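Side-chain contacts in protein CT_858 (Chlamydia trachomatis, PDB 3DOR), which is a secreted chlamydial protease, probably a serine-type endopeptidase, and forms a dimer of two identical subunits: residues A122-Q125 with D126-T130; M368-T371 with Q372-V376; K557-C560 with Q561-N565. All coordinates share one frame; numbering follows the deposited sequence.

Contact 1 (A122-Q125 with D126-T130); sequences APVQ and DVLAT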
loop_
_atom_site.group_PDB
_atom_site.type_symbol
_atom_site.label_atom_id
_atom_site.label_comp_id
_atom_site.label_asym_id
_atom_site.label_seq_id
_atom_site.Cartn_x
_atom_site.Cartn_y
_atom_site.Cartn_z
ATOM N N ALA B 122 25.517 29.647 -20.791
ATOM C CA ALA B 122 24.807 30.272 -19.682
ATOM C C ALA B 122 25.511 29.975 -18.365
ATOM O O ALA B 122 25.884 28.834 -18.097
ATOM C CB ALA B 122 23.372 29.767 -19.631
ATOM N N PRO B 123 25.723 31.007 -17.532
ATOM C CA PRO B 123 26.389 30.769 -16.248
ATOM C C PRO B 123 25.577 29.780 -15.415
ATOM O O PRO B 123 24.341 29.770 -15.476
ATOM C CB PRO B 123 26.464 32.164 -15.624
ATOM C CG PRO B 123 25.340 32.915 -16.291
ATOM C CD PRO B 123 25.402 32.432 -17.710
ATOM N N VAL B 124 26.281 28.949 -14.649
ATOM C CA VAL B 124 25.655 27.923 -13.818
ATOM C C VAL B 124 24.451 28.427 -13.035
ATOM O O VAL B 124 23.399 27.790 -13.022
ATOM C CB VAL B 124 26.652 27.329 -12.799
ATOM C CG1 VAL B 124 26.103 26.020 -12.253
ATOM C CG2 VAL B 124 27.997 27.119 -13.443
ATOM N N GLN B 125 24.620 29.572 -12.382
ATOM C CA GLN B 125 23.562 30.171 -11.587
ATOM C C GLN B 125 22.251 30.279 -12.354
ATOM O O GLN B 125 21.198 29.915 -11.838
ATOM C CB GLN B 125 23.986 31.560 -11.106
ATOM C CG GLN B 125 25.358 31.595 -10.437
ATOM C CD GLN B 125 26.512 31.602 -11.437
ATOM O OE1 GLN B 125 26.519 30.846 -12.406
ATOM N NE2 GLN B 125 27.500 32.456 -11.190
ATOM N N ASP B 126 22.311 30.774 -13.587
ATOM C CA ASP B 126 21.097 30.919 -14.388
ATOM C C ASP B 126 20.490 29.569 -14.717
ATOM O O ASP B 126 19.276 29.405 -14.689
ATOM C CB ASP B 126 21.379 31.679 -15.686
ATOM C CG ASP B 126 21.879 33.083 -15.439
ATOM O OD1 ASP B 126 21.545 33.664 -14.382
ATOM O OD2 ASP B 126 22.593 33.612 -16.311
ATOM N N VAL B 127 21.339 28.604 -15.039
ATOM C CA VAL B 127 20.862 27.268 -15.355
ATOM C C VAL B 127 20.142 26.700 -14.136
ATOM O O VAL B 127 19.062 26.127 -14.256
ATOM C CB VAL B 127 22.033 26.341 -15.743
ATOM C CG1 VAL B 127 21.525 24.938 -16.032
ATOM C CG2 VAL B 127 22.745 26.908 -16.962
ATOM N N LEU B 128 20.741 26.875 -12.962
ATOM C CA LEU B 128 20.145 26.384 -11.730
ATOM C C LEU B 128 18.786 27.014 -11.465
ATOM O O LEU B 128 17.851 26.322 -11.072
ATOM C CB LEU B 128 21.077 26.642 -10.542
ATOM C CG LEU B 128 22.192 25.608 -10.375
ATOM C CD1 LEU B 128 23.146 26.024 -9.266
ATOM C CD2 LEU B 128 21.570 24.250 -10.061
ATOM N N ALA B 129 18.680 28.322 -11.683
ATOM C CA ALA B 129 17.427 29.033 -11.463
ATOM C C ALA B 129 16.297 28.436 -12.294
ATOM O O ALA B 129 15.141 28.437 -11.873
ATOM C CB ALA B 129 17.593 30.512 -11.794
ATOM N N THR B 130 16.619 27.938 -13.483
ATOM C CA THR B 130 15.586 27.340 -14.311
ATOM C C THR B 130 15.078 26.081 -13.611
ATOM O O THR B 130 13.988 25.594 -13.902
ATOM C CB THR B 130 16.117 26.933 -15.707
ATOM O OG1 THR B 130 17.014 25.823 -15.578
ATOM C CG2 THR B 130 16.844 28.088 -16.369
#
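Ala122 and Val127 meet where a short strand runs into a helix. Their methyl groups, Ala122 CB and Val127 CG2, lie 4.0 Å apart. The Val127 side chain can be followed outward from the backbone. Its CB sits 3.4 Å from Val124 O, on the first turn of the helix. The next atom, CG2, lies beside the backbone N, because CG1 takes the position anti to that N (chi1 178°). This brings Val127 CG2 back over the entry of the helix, 3.6 Å from Pro123 O. The same valine also packs on Val119, and Val124 packs on Leu116. Both partners are on strand 115-119, the antiparallel neighbour of strand 122-123. Within the PDZ domain, a tight beta-hairpin of strands 115-119 and 122-123 runs straight into helix 124-130. Pro123 is the N-cap. Its carbonyl oxygen accepts a hydrogen bond from Val127 N at 3.3 Å, fairly straight at 163° and in the carbonyl plane. Asp126 N makes a weaker, bent bond to the same oxygen. One residue on, Leu128 N reaches Val124 O at 2.8 Å. On the buried side, Leu128 CD1 lies 4.2 Å from Val124 CG1, one helical turn away.

Contact 2 (M368-T371 with Q372-V376); sequences MILT and QDEVV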
loop_
_atom_site.group_PDB
_atom_site.type_symbol
_atom_site.label_atom_id
_atom_site.label_comp_id
_atom_site.label_asym_id
_atom_site.label_seq_id
_atom_site.Cartn_x
_atom_site.Cartn_y
_atom_site.Cartn_z
ATOM N N MET B 368 -1.430 18.145 13.788
ATOM C CA MET B 368 -1.894 17.236 12.741
ATOM C C MET B 368 -3.215 17.571 12.042
ATOM O O MET B 368 -4.087 18.205 12.624
ATOM C CB MET B 368 -2.007 15.830 13.341
ATOM C CG MET B 368 -0.694 15.246 13.860
ATOM S SD MET B 368 -0.945 14.210 15.329
ATOM C CE MET B 368 -1.801 12.818 14.620
ATOM N N ILE B 369 -3.345 17.160 10.780
ATOM C CA ILE B 369 -4.608 17.339 10.054
ATOM C C ILE B 369 -5.294 15.987 10.224
ATOM O O ILE B 369 -4.683 14.944 9.982
ATOM C CB ILE B 369 -4.444 17.582 8.540
ATOM C CG1 ILE B 369 -3.823 18.947 8.283
ATOM C CG2 ILE B 369 -5.818 17.578 7.878
ATOM C CD1 ILE B 369 -4.265 19.570 6.940
ATOM N N LEU B 370 -6.563 15.997 10.607
ATOM C CA LEU B 370 -7.252 14.739 10.864
ATOM C C LEU B 370 -8.438 14.383 9.978
ATOM O O LEU B 370 -9.203 15.247 9.554
ATOM C CB LEU B 370 -7.703 14.710 12.330
ATOM C CG LEU B 370 -6.645 14.955 13.417
ATOM C CD1 LEU B 370 -7.319 15.108 14.779
ATOM C CD2 LEU B 370 -5.635 13.802 13.444
ATOM N N THR B 371 -8.565 13.080 9.712
ATOM C CA THR B 371 -9.666 12.495 8.940
ATOM C C THR B 371 -10.049 11.255 9.755
ATOM O O THR B 371 -9.322 10.860 10.669
ATOM C CB THR B 371 -9.258 12.053 7.496
ATOM O OG1 THR B 371 -8.303 10.989 7.563
ATOM C CG2 THR B 371 -8.668 13.217 6.716
ATOM N N GLN B 372 -11.165 10.614 9.435
ATOM C CA GLN B 372 -11.550 9.453 10.221
ATOM C C GLN B 372 -10.500 8.308 10.128
ATOM O O GLN B 372 -10.516 7.377 10.944
ATOM C CB GLN B 372 -12.930 8.939 9.821
ATOM C CG GLN B 372 -13.390 9.234 8.412
ATOM C CD GLN B 372 -13.853 10.670 8.191
ATOM O OE1 GLN B 372 -14.918 11.076 8.651
ATOM N NE2 GLN B 372 -13.049 11.440 7.471
ATOM N N ASP B 373 -9.547 8.404 9.200
ATOM C CA ASP B 373 -8.509 7.385 9.095
ATOM C C ASP B 373 -7.671 7.488 10.369
ATOM O O ASP B 373 -7.368 6.465 10.995
ATOM C CB ASP B 373 -7.657 7.677 7.879
ATOM C CG ASP B 373 -6.548 6.630 7.651
ATOM O OD1 ASP B 373 -5.907 6.678 6.582
ATOM O OD2 ASP B 373 -6.294 5.739 8.501
ATOM N N GLU B 374 -7.310 8.719 10.751
ATOM C CA GLU B 374 -6.527 8.905 11.961
ATOM C C GLU B 374 -7.308 8.546 13.206
ATOM O O GLU B 374 -6.732 8.115 14.211
ATOM C CB GLU B 374 -6.002 10.344 12.064
ATOM C CG GLU B 374 -4.934 10.678 11.036
ATOM C CD GLU B 374 -5.470 10.700 9.600
ATOM O OE1 GLU B 374 -4.755 10.212 8.693
ATOM O OE2 GLU B 374 -6.592 11.213 9.366
ATOM N N VAL B 375 -8.622 8.736 13.140
ATOM C CA VAL B 375 -9.476 8.430 14.275
ATOM C C VAL B 375 -9.457 6.937 14.535
ATOM O O VAL B 375 -9.354 6.516 15.679
ATOM C CB VAL B 375 -10.927 8.890 14.041
ATOM C CG1 VAL B 375 -11.792 8.462 15.210
ATOM C CG2 VAL B 375 -10.976 10.415 13.887
ATOM N N VAL B 376 -9.510 6.136 13.475
ATOM C CA VAL B 376 -9.486 4.682 13.639
ATOM C C VAL B 376 -8.173 4.231 14.268
ATOM O O VAL B 376 -8.168 3.343 15.118
ATOM C CB VAL B 376 -9.702 3.958 12.301
ATOM C CG1 VAL B 376 -9.537 2.446 12.485
ATOM C CG2 VAL B 376 -11.105 4.277 11.782
#
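The backbone changes from extended to helical between Thr371 and Gln372. Thr371 keeps an open conformation (phi -136°, psi 169°), and helix 372-384 starts at the next residue. Thr371 is the N-cap. Its carbonyl oxygen takes weak hydrogen bonds from Glu374 N, at 2.9 Å, and from Val375 N. Thr371 OG1 sits between its own N and carbonyl carbon (chi1 65°), facing the helix start, and accepts a weak capping bond from Asp373 N at 3.3 Å. Glu374 folds back from the first turn. Its chain bends at chi2, and OE2 reaches back to Thr371, whose N meets it nearly along its C-O axis. Thr371 N donates to Glu374 OE2 at 2.7 Å, and Thr371 OG1 donates to the same oxygen at a very short 2.5 Å. The two residues form a capping box. Leu370 CD2 rests against the stem of Glu374, 3.7 Å from Glu374 CB. Around this turn, Leu370, Gln372 and Val375 pack on helix 409-428. Thr371 packs on Asn503 of the second subunit, and Gln372 NE2 makes a weak hydrogen bond to Asn503 O of that subunit. Two donors grip Glu374 OE2, while OE1 makes a weak, long ion pair with Lys21. The helix start and the lysine would probably both help to keep this carboxylate ionised.

Contact 3 (K557-C560 with Q561-N565); sequences KLVC and QLINN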
loop_
_atom_site.group_PDB
_atom_site.type_symbol
_atom_site.label_atom_id
_atom_site.label_comp_id
_atom_site.label_asym_id
_atom_site.label_seq_id
_atom_site.Cartn_x
_atom_site.Cartn_y
_atom_site.Cartn_z
ATOM N N LYS B 557 38.903 21.374 16.947
ATOM C CA LYS B 557 39.119 22.408 17.951
ATOM C C LYS B 557 37.877 22.495 18.819
ATOM O O LYS B 557 37.971 22.618 20.038
ATOM C CB LYS B 557 39.388 23.776 17.305
ATOM C CG LYS B 557 40.797 23.936 16.735
ATOM C CD LYS B 557 41.022 25.347 16.188
ATOM C CE LYS B 557 42.451 25.530 15.665
ATOM N NZ LYS B 557 42.798 24.530 14.604
ATOM N N LEU B 558 36.712 22.438 18.183
ATOM C CA LEU B 558 35.446 22.496 18.897
ATOM C C LEU B 558 35.277 21.288 19.832
ATOM O O LEU B 558 34.836 21.447 20.966
ATOM C CB LEU B 558 34.280 22.570 17.900
ATOM C CG LEU B 558 34.235 23.884 17.097
ATOM C CD1 LEU B 558 33.161 23.806 16.016
ATOM C CD2 LEU B 558 33.979 25.059 18.035
ATOM N N VAL B 559 35.626 20.088 19.360
ATOM C CA VAL B 559 35.514 18.892 20.192
ATOM C C VAL B 559 36.454 18.999 21.400
ATOM O O VAL B 559 36.072 18.637 22.515
ATOM C CB VAL B 559 35.840 17.598 19.387
ATOM C CG1 VAL B 559 35.930 16.378 20.323
ATOM C CG2 VAL B 559 34.758 17.366 18.350
ATOM N N CYS B 560 37.675 19.493 21.184
ATOM C CA CYS B 560 38.606 19.644 22.301
ATOM C C CYS B 560 38.003 20.585 23.355
ATOM O O CYS B 560 38.139 20.349 24.558
ATOM C CB CYS B 560 39.957 20.180 21.813
ATOM S SG CYS B 560 40.938 18.949 20.917
ATOM N N GLN B 561 37.330 21.644 22.908
ATOM C CA GLN B 561 36.700 22.567 23.852
ATOM C C GLN B 561 35.606 21.839 24.619
ATOM O O GLN B 561 35.443 22.056 25.814
ATOM C CB GLN B 561 36.089 23.773 23.135
ATOM C CG GLN B 561 37.099 24.768 22.606
ATOM C CD GLN B 561 36.430 25.940 21.908
ATOM O OE1 GLN B 561 35.746 26.744 22.541
ATOM N NE2 GLN B 561 36.615 26.035 20.597
ATOM N N LEU B 562 34.844 20.986 23.935
ATOM C CA LEU B 562 33.793 20.238 24.620
ATOM C C LEU B 562 34.415 19.359 25.703
ATOM O O LEU B 562 33.900 19.277 26.822
ATOM C CB LEU B 562 33.017 19.347 23.649
ATOM C CG LEU B 562 32.005 19.978 22.691
ATOM C CD1 LEU B 562 31.420 18.894 21.790
ATOM C CD2 LEU B 562 30.893 20.671 23.481
ATOM N N ILE B 563 35.517 18.688 25.366
ATOM C CA ILE B 563 36.179 17.828 26.336
ATOM C C ILE B 563 36.689 18.677 27.494
ATOM O O ILE B 563 36.519 18.308 28.650
ATOM C CB ILE B 563 37.347 17.039 25.697
ATOM C CG1 ILE B 563 36.793 16.076 24.639
ATOM C CG2 ILE B 563 38.099 16.244 26.766
ATOM C CD1 ILE B 563 37.835 15.243 23.941
ATOM N N ASN B 564 37.286 19.826 27.180
ATOM C CA ASN B 564 37.810 20.722 28.210
ATOM C C ASN B 564 36.730 21.175 29.179
ATOM O O ASN B 564 36.969 21.249 30.383
ATOM C CB ASN B 564 38.455 21.963 27.586
ATOM C CG ASN B 564 39.779 21.666 26.919
ATOM O OD1 ASN B 564 40.346 22.527 26.246
ATOM N ND2 ASN B 564 40.281 20.449 27.098
ATOM N N ASN B 565 35.550 21.487 28.648
ATOM C CA ASN B 565 34.437 21.942 29.470
ATOM C C ASN B 565 34.834 23.296 30.091
ATOM O O ASN B 565 34.640 23.530 31.284
ATOM C CB ASN B 565 34.163 20.883 30.545
ATOM C CG ASN B 565 32.712 20.836 30.978
ATOM O OD1 ASN B 565 31.811 21.249 30.246
ATOM N ND2 ASN B 565 32.478 20.301 32.167
#
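The amide of Gln561 and that of Asn564 are the flat groups here, and they meet the preceding turn in different ways. Leu558 CD2 lies over one face of the Gln561 amide, at its nitrogen end, 3.8 Å from Gln561 NE2. Lys557 O comes instead from the side of the amide formed by CG and NE2, 3.5 Å from Gln561 CG. The chain of Gln561 runs extended beyond CG, which brings the amide back along the helix, alongside Lys557 O. Its NE2 donates to Ile570 O, in the tail that follows the helix. Asn564 leaves the backbone as Gln561 does, with CG beside the backbone N. Its shorter chain, with chi2 172°, lays the amide face over Cys560 O, 3.2 Å from Asn564 CG. Asn564 ND2 is also near that oxygen, but the angle is too poor for a hydrogen bond. The oxygen is instead bonded by Asn564 N at 2.8 Å. The bond from Ile563 N to Val559 O, 2.9 Å long, belongs to the same regular series. Val559 CG1 and Ile563 CD1 touch at 4.2 Å, one turn apart. The helix ends at Asn564; Asn565 follows with positive phi, and its N still donates to Gln561 O. Helix 549-564 lies against the mixed sheet of the protease fold. Val559 and Ile563 pack on strands 290-297 and 333-337, while Leu558 and Leu562 reach Val485 and Leu483 of strand 483-486.

Each contact involves one helix: contacts 1 and 2 its start, contact 3 its last turns. They are far apart. Their centres are 41 to 47 Å from one another, and none touches another. In contact 1, in the PDZ domain, the first turn is held by backbone bonds and methyl groups pack beside it; Pro123 has no polar side-chain atom to cap with. Contact 2, in the S41 peptidase range, uses a hydroxyl and a carboxylate. Contact 3 instead combines amides with an apolar face. Contact 2 is the buried one and meets the second subunit. Contacts 1 and 3 are partly buried, each packing on a sheet of its own chain.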